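Local coordinates for thylakoid lumenal 15 kDa protein 1, chloroplastic (Arabidopsis thaliana, PDB 3N90) that is of unknown function but folds as a pentapeptide-repeat, right-handed quadrilateral beta helix in the chloroplast thylakoid lumen, at residues F2-Y8 with L18-F23; T84-L88 with V129-T133. The protein carries 2 engineered substitutions. One frame throughout, in Å; residues are numbered along the deposited sequence.

Overall arrangement
Both contacts, each partly buried, fasten a terminal part of the chain to the pentapeptide-repeat beta helix. At the N-terminal end of the solenoid, contact 1 packs 2-8 against 18-23 and buries Phe2, Leu18 and Phe23, although its centre lies about 17 Å from that of the chain. Contact 2, about 11 Å from the same centre, brings 129-133, which follows helix 116-125, against the repeat segment 84-88 and includes the exposed Val129 and Ala131. They share no segment, though both rest on the same beta helix, centres about 23 Å apart. Aromatic and aliphatic side chains chiefly make contact 1, whereas at contact 2 the coil surface meets the loop 129-133 through amides, backbone groups and small methyls.

Contact 1: residues F2-Y8 with L18-F23; sequences FKGGGPY and LSGKDF
Phe2, Tyr8 and Phe23 form an aromatic cluster at the N-terminal end of the right-handed quadrilateral beta helix, where 2-8 packs against the early coil segment 18-23. Within the cluster, Phe2 and Phe23 lie side by side and point the same way, with CD2 of Phe2 3.5 Å from CE1 of Phe23 and the ring planes inclined at 47°. Tyr8 meets the same partner differently: the edge of Phe23 is turned to the face of Tyr8 in a T-shaped pair, planes at 78°, and Gly6 CA lies over the opposite face. Phe23 also meets the rings of Phe33 and Phe43, which joins the cluster to the stacked interior of the solenoid. Aliphatic groups also pack on Phe2. Lys21, bent at chi2 (-50°), runs its methylene chain past the ring, CE lying 3.6 Å from Phe2 CE1, while Leu18 CD2 touches Phe2 CZ at 3.8 Å. Leu18 and Lys21 are the first and last residues of a type II beta turn. Polar bonds fix the backbone: Phe2 N donates to Asp22 O at 3.1 Å, and Phe2 O accepts from both Gly5 N and the Tyr8 hydroxyl, the OH to Phe2 O distance being 2.5 Å.

Contact 2: residues T84-L88 with V129-T133; sequences TNANL and VNATT
The carboxamide of Asn85 presents one face to Ala131, whose CB sits over it 3.5 Å from Asn85 CG, and Ala131 N approaches OD1 from that same side. Ala131 N donates to Asn85 OD1 at 2.7 Å in a nearly straight bond (170°), although the donor stands well above the carbonyl plane. A second amide, that of Asn87, has Thr133 CG2 over one face, 3.7 Å from Asn87 ND2; its OD1 is held by Glu89 N. The third, Asn130, uses both ends. With CG anti to the backbone N (chi1 -174°), its amide reaches in toward the coil: ND2 comes 3.1 Å from Asn85 O and is bonded to Gly106 O, while Thr133 N donates at 2.6 Å, in plane, to a lone pair of Asn130 OD1. Thr133 OG1 bonds to Asp108. Were Asn85 cut back to an alanine, Ala131 N would probably lose its acceptor and the Ala131 methyl the flat amide it packs on. Backbone bonds tie 84-88 to Glu65 and Ala66 on one neighbouring coil and to Thr105 and Asp108 on another. The Asx motif of Asn130 shapes a post-helical loop against stacked pentapeptide-repeat coils of the beta helix.

Contact 1: residues F2-Y8 with L18-F23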
ATOM      1  N   PHE A   2     -12.378   2.584  13.568  1.00 29.57           N
ATOM      2  CA  PHE A   2     -11.520   3.518  14.272  1.00 28.58           C
ATOM      3  C   PHE A   2     -12.267   4.808  14.582  1.00 28.42           C
ATOM      4  O   PHE A   2     -12.775   5.471  13.659  1.00 27.07           O
ATOM      5  CB  PHE A   2     -10.220   3.798  13.512  1.00 28.44           C
ATOM      6  CG  PHE A   2      -9.326   4.784  14.207  1.00 28.07           C
ATOM      7  CD1 PHE A   2      -8.698   4.458  15.413  1.00 27.42           C
ATOM      8  CD2 PHE A   2      -9.137   6.059  13.687  1.00 26.55           C
ATOM      9  CE1 PHE A   2      -7.908   5.398  16.068  1.00 27.48           C
ATOM     10  CE2 PHE A   2      -8.325   6.994  14.323  1.00 28.28           C
ATOM     11  CZ  PHE A   2      -7.709   6.660  15.519  1.00 28.54           C
ATOM     12  N   LYS A   3     -12.340   5.146  15.877  1.00 28.32           N
ATOM     13  CA  LYS A   3     -13.075   6.337  16.359  1.00 28.70           C
ATOM     14  C   LYS A   3     -14.511   6.403  15.827  1.00 28.67           C
ATOM     15  O   LYS A   3     -15.011   7.493  15.504  1.00 28.71           O
ATOM     16  CB  LYS A   3     -12.335   7.639  16.006  1.00 28.64           C
ATOM     17  CG  LYS A   3     -11.092   7.921  16.827  1.00 29.79           C
ATOM     18  CD  LYS A   3     -10.534   9.315  16.500  1.00 29.90           C
ATOM     19  CE  LYS A   3      -9.163   9.556  17.147  1.00 33.06           C
ATOM     20  NZ  LYS A   3      -9.137   9.361  18.639  1.00 33.80           N
ATOM     21  N   GLY A   4     -15.155   5.241  15.710  1.00 28.69           N
ATOM     22  CA  GLY A   4     -16.529   5.151  15.197  1.00 29.39           C
ATOM     23  C   GLY A   4     -16.740   5.307  13.690  1.00 30.26           C
ATOM     24  O   GLY A   4     -17.868   5.183  13.212  1.00 30.75           O
ATOM     25  N   GLY A   5     -15.683   5.601  12.937  1.00 30.80           N
ATOM     26  CA  GLY A   5     -15.805   5.681  11.480  1.00 31.22           C
ATOM     27  C   GLY A   5     -15.363   6.915  10.695  1.00 31.79           C
ATOM     28  O   GLY A   5     -14.920   6.783   9.555  1.00 32.98           O
ATOM     29  N   GLY A   6     -15.496   8.120  11.230  1.00 32.22           N
ATOM     30  CA  GLY A   6     -15.140   9.288  10.384  1.00 32.38           C
ATOM     31  C   GLY A   6     -16.076   9.546   9.195  1.00 31.72           C
ATOM     32  O   GLY A   6     -17.089   8.852   9.058  1.00 32.23           O
ATOM     33  N   PRO A   7     -15.709  10.468   8.268  1.00 30.61           N
ATOM     34  CA  PRO A   7     -14.384  10.915   7.793  1.00 29.53           C
ATOM     35  C   PRO A   7     -13.457  11.443   8.867  1.00 28.07           C
ATOM     36  O   PRO A   7     -13.903  11.900   9.934  1.00 27.73           O
ATOM     37  CB  PRO A   7     -14.722  12.050   6.810  1.00 30.33           C
ATOM     38  CG  PRO A   7     -16.048  12.561   7.285  1.00 30.45           C
ATOM     39  CD  PRO A   7     -16.776  11.292   7.666  1.00 31.02           C
ATOM     40  N   TYR A   8     -12.165  11.363   8.575  1.00 25.57           N
ATOM     41  CA  TYR A   8     -11.144  11.759   9.510  1.00 24.17           C
ATOM     42  C   TYR A   8     -10.436  12.993   8.998  1.00 22.75           C
ATOM     43  O   TYR A   8      -9.900  13.000   7.865  1.00 22.14           O
ATOM     44  CB  TYR A   8     -10.124  10.624   9.732  1.00 23.80           C
ATOM     45  CG  TYR A   8     -10.725   9.285  10.104  1.00 22.85           C
ATOM     46  CD1 TYR A   8     -11.121   9.028  11.411  1.00 23.49           C
ATOM     47  CD2 TYR A   8     -10.891   8.277   9.156  1.00 21.82           C
ATOM     48  CE1 TYR A   8     -11.670   7.805  11.769  1.00 22.87           C
ATOM     49  CE2 TYR A   8     -11.431   7.050   9.502  1.00 22.06           C
ATOM     50  CZ  TYR A   8     -11.828   6.822  10.822  1.00 22.91           C
ATOM     51  OH  TYR A   8     -12.373   5.607  11.191  1.00 25.19           O
ATOM     52  N   LEU A  18      -0.722   5.020  15.166  1.00 14.70           N
ATOM     53  CA  LEU A  18      -1.965   4.360  14.863  1.00 15.54           C
ATOM     54  C   LEU A  18      -1.737   2.866  14.710  1.00 15.46           C
ATOM     55  O   LEU A  18      -2.454   2.176  13.982  1.00 15.49           O
ATOM     56  CB  LEU A  18      -2.567   4.951  13.560  1.00 14.84           C
ATOM     57  CG  LEU A  18      -2.935   6.434  13.633  1.00 16.39           C
ATOM     58  CD1 LEU A  18      -3.438   6.912  12.258  1.00 16.17           C
ATOM     59  CD2 LEU A  18      -3.986   6.681  14.702  1.00 17.78           C
ATOM     60  N   SER A  19      -0.751   2.336  15.430  1.00 16.18           N
ATOM     61  CA  SER A  19      -0.523   0.898  15.381  1.00 16.80           C
ATOM     62  C   SER A  19      -1.817   0.147  15.786  1.00 17.53           C
ATOM     63  O   SER A  19      -2.544   0.583  16.701  1.00 18.53           O
ATOM     64  CB  SER A  19       0.610   0.464  16.306  1.00 17.83           C
ATOM     65  OG  SER A  19       1.765   1.262  16.180  1.00 20.39           O
ATOM     66  N   GLY A  20      -2.097  -0.938  15.070  1.00 18.10           N
ATOM     67  CA  GLY A  20      -3.185  -1.855  15.379  1.00 19.24           C
ATOM     68  C   GLY A  20      -4.563  -1.265  15.174  1.00 19.47           C
ATOM     69  O   GLY A  20      -5.549  -1.871  15.605  1.00 20.54           O
ATOM     70  N   LYS A  21      -4.662  -0.104  14.513  1.00 17.86           N
ATOM     71  CA  LYS A  21      -5.963   0.530  14.340  1.00 17.87           C
ATOM     72  C   LYS A  21      -6.722  -0.048  13.149  1.00 18.48           C
ATOM     73  O   LYS A  21      -6.112  -0.503  12.152  1.00 17.51           O
ATOM     74  CB  LYS A  21      -5.876   2.054  14.273  1.00 18.60           C
ATOM     75  CG  LYS A  21      -5.230   2.737  15.496  1.00 19.92           C
ATOM     76  CD  LYS A  21      -5.832   2.243  16.806  1.00 24.65           C
ATOM     77  CE  LYS A  21      -5.685   3.244  17.937  1.00 27.38           C
ATOM     78  NZ  LYS A  21      -6.697   2.899  19.003  1.00 29.59           N
ATOM     79  N   ASP A  22      -8.051  -0.069  13.264  1.00 18.44           N
ATOM     80  CA  ASP A  22      -8.866  -0.705  12.230  1.00 18.93           C
ATOM     81  C   ASP A  22      -9.530   0.313  11.314  1.00 17.83           C
ATOM     82  O   ASP A  22     -10.458   1.012  11.695  1.00 17.85           O
ATOM     83  CB  ASP A  22      -9.879  -1.697  12.851  1.00 20.04           C
ATOM     84  CG  ASP A  22     -10.547  -2.592  11.810  1.00 23.45           C
ATOM     85  OD1 ASP A  22     -10.575  -2.229  10.612  1.00 22.40           O
ATOM     86  OD2 ASP A  22     -11.057  -3.678  12.195  1.00 27.80           O
ATOM     87  N   PHE A  23      -8.999   0.416  10.092  1.00 16.89           N
ATOM     88  CA  PHE A  23      -9.540   1.280   9.070  1.00 15.76           C
ATOM     89  C   PHE A  23     -10.201   0.475   7.926  1.00 16.24           C
ATOM     90  O   PHE A  23     -10.437   1.019   6.855  1.00 14.73           O
ATOM     91  CB  PHE A  23      -8.415   2.124   8.461  1.00 15.59           C
ATOM     92  CG  PHE A  23      -7.852   3.180   9.386  1.00 14.28           C
ATOM     93  CD1 PHE A  23      -8.507   4.409   9.546  1.00 13.98           C
ATOM     94  CD2 PHE A  23      -6.675   2.946  10.114  1.00 13.55           C
ATOM     95  CE1 PHE A  23      -7.983   5.420  10.408  1.00 14.72           C
ATOM     96  CE2 PHE A  23      -6.163   3.925  10.982  1.00 14.35           C
ATOM     97  CZ  PHE A  23      -6.812   5.176  11.108  1.00 14.68           C
TER

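Contact 2: residues T84-L88 with V129-T133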
ATOM      1  N   THR A  84      -2.244  -8.484  -1.113  1.00 17.70           N
ATOM      2  CA  THR A  84      -3.015  -9.374  -1.987  1.00 18.90           C
ATOM      3  C   THR A  84      -4.172  -8.594  -2.601  1.00 18.92           C
ATOM      4  O   THR A  84      -4.973  -7.965  -1.871  1.00 17.88           O
ATOM      5  CB  THR A  84      -3.586 -10.572  -1.213  1.00 18.69           C
ATOM      6  OG1 THR A  84      -2.532 -11.349  -0.648  1.00 21.21           O
ATOM      7  CG2 THR A  84      -4.435 -11.467  -2.150  1.00 20.93           C
ATOM      8  N   ASN A  85      -4.223  -8.604  -3.933  1.00 19.76           N
ATOM      9  CA  ASN A  85      -5.250  -7.944  -4.729  1.00 19.74           C
ATOM     10  C   ASN A  85      -5.343  -6.417  -4.595  1.00 19.11           C
ATOM     11  O   ASN A  85      -6.334  -5.810  -5.007  1.00 19.46           O
ATOM     12  CB  ASN A  85      -6.621  -8.585  -4.458  1.00 19.66           C
ATOM     13  CG  ASN A  85      -6.739  -9.979  -5.059  1.00 22.75           C
ATOM     14  OD1 ASN A  85      -6.424 -10.175  -6.230  1.00 25.26           O
ATOM     15  ND2 ASN A  85      -7.216 -10.932  -4.271  1.00 28.27           N
ATOM     16  N   ALA A  86      -4.308  -5.794  -4.043  1.00 17.41           N
ATOM     17  CA  ALA A  86      -4.306  -4.370  -3.872  1.00 16.20           C
ATOM     18  C   ALA A  86      -4.051  -3.719  -5.223  1.00 16.24           C
ATOM     19  O   ALA A  86      -3.227  -4.216  -6.031  1.00 17.46           O
ATOM     20  CB  ALA A  86      -3.235  -3.950  -2.836  1.00 15.68           C
ATOM     21  N   ASN A  87      -4.762  -2.642  -5.494  1.00 14.58           N
ATOM     22  CA  ASN A  87      -4.539  -1.898  -6.727  1.00 16.01           C
ATOM     23  C   ASN A  87      -3.603  -0.702  -6.492  1.00 14.77           C
ATOM     24  O   ASN A  87      -3.979   0.306  -5.875  1.00 14.92           O
ATOM     25  CB  ASN A  87      -5.863  -1.498  -7.427  1.00 15.83           C
ATOM     26  CG  ASN A  87      -5.631  -0.830  -8.776  1.00 18.66           C
ATOM     27  OD1 ASN A  87      -4.493  -0.690  -9.231  1.00 19.04           O
ATOM     28  ND2 ASN A  87      -6.713  -0.416  -9.434  1.00 19.03           N
ATOM     29  N   LEU A  88      -2.338  -0.829  -6.924  1.00 14.60           N
ATOM     30  CA  LEU A  88      -1.408   0.299  -6.795  1.00 14.20           C
ATOM     31  C   LEU A  88      -1.218   1.109  -8.069  1.00 15.61           C
ATOM     32  O   LEU A  88      -0.226   1.801  -8.215  1.00 14.31           O
ATOM     33  CB  LEU A  88      -0.028  -0.155  -6.210  1.00 14.21           C
ATOM     34  CG  LEU A  88      -0.123  -0.784  -4.811  1.00 13.56           C
ATOM     35  CD1 LEU A  88      -0.312  -2.292  -4.908  1.00 15.74           C
ATOM     36  CD2 LEU A  88       1.122  -0.504  -4.018  1.00 16.71           C
ATOM     37  N   VAL A 129      -3.096 -12.719 -10.333  1.00 27.57           N
ATOM     38  CA  VAL A 129      -3.867 -11.770 -11.098  1.00 28.33           C
ATOM     39  C   VAL A 129      -4.726 -11.014 -10.101  1.00 27.33           C
ATOM     40  O   VAL A 129      -5.251 -11.590  -9.149  1.00 27.32           O
ATOM     41  CB  VAL A 129      -4.819 -12.434 -12.152  1.00 28.03           C
ATOM     42  CG1 VAL A 129      -5.163 -11.434 -13.246  1.00 29.78           C
ATOM     43  CG2 VAL A 129      -4.170 -13.679 -12.768  1.00 30.22           C
ATOM     44  N   ASN A 130      -4.848  -9.731 -10.352  1.00 27.41           N
ATOM     45  CA  ASN A 130      -5.608  -8.835  -9.493  1.00 27.51           C
ATOM     46  C   ASN A 130      -7.109  -9.126  -9.589  1.00 27.74           C
ATOM     47  O   ASN A 130      -7.694  -8.909 -10.660  1.00 29.19           O
ATOM     48  CB  ASN A 130      -5.306  -7.408  -9.914  1.00 26.47           C
ATOM     49  CG  ASN A 130      -5.934  -6.384  -8.993  1.00 27.54           C
ATOM     50  OD1 ASN A 130      -7.022  -5.899  -9.262  1.00 25.27           O
ATOM     51  ND2 ASN A 130      -5.249  -6.047  -7.909  1.00 25.69           N
ATOM     52  N   ALA A 131      -7.701  -9.613  -8.489  1.00 27.48           N
ATOM     53  CA  ALA A 131      -9.148  -9.963  -8.423  1.00 27.26           C
ATOM     54  C   ALA A 131     -10.019  -8.860  -8.979  1.00 26.83           C
ATOM     55  O   ALA A 131     -11.169  -9.111  -9.355  1.00 27.04           O
ATOM     56  CB  ALA A 131      -9.581 -10.262  -7.000  1.00 28.05           C
ATOM     57  N   THR A 132      -9.474  -7.642  -8.992  1.00 26.74           N
ATOM     58  CA  THR A 132     -10.183  -6.432  -9.419  1.00 26.92           C
ATOM     59  C   THR A 132      -9.913  -6.069 -10.864  1.00 26.99           C
ATOM     60  O   THR A 132     -10.850  -5.825 -11.616  1.00 26.84           O
ATOM     61  CB  THR A 132      -9.905  -5.199  -8.458  1.00 27.01           C
ATOM     62  OG1 THR A 132     -10.497  -5.461  -7.179  1.00 28.52           O
ATOM     63  CG2 THR A 132     -10.452  -3.903  -9.022  1.00 25.46           C
ATOM     64  N   THR A 133      -8.644  -6.057 -11.275  1.00 27.25           N
ATOM     65  CA  THR A 133      -8.297  -5.558 -12.609  1.00 27.49           C
ATOM     66  C   THR A 133      -7.970  -6.655 -13.644  1.00 27.47           C
ATOM     67  O   THR A 133      -7.919  -6.386 -14.834  1.00 27.92           O
ATOM     68  CB  THR A 133      -7.096  -4.552 -12.611  1.00 28.16           C
ATOM     69  OG1 THR A 133      -5.882  -5.251 -12.300  1.00 26.13           O
ATOM     70  CG2 THR A 133      -7.317  -3.374 -11.635  1.00 28.78           C
TER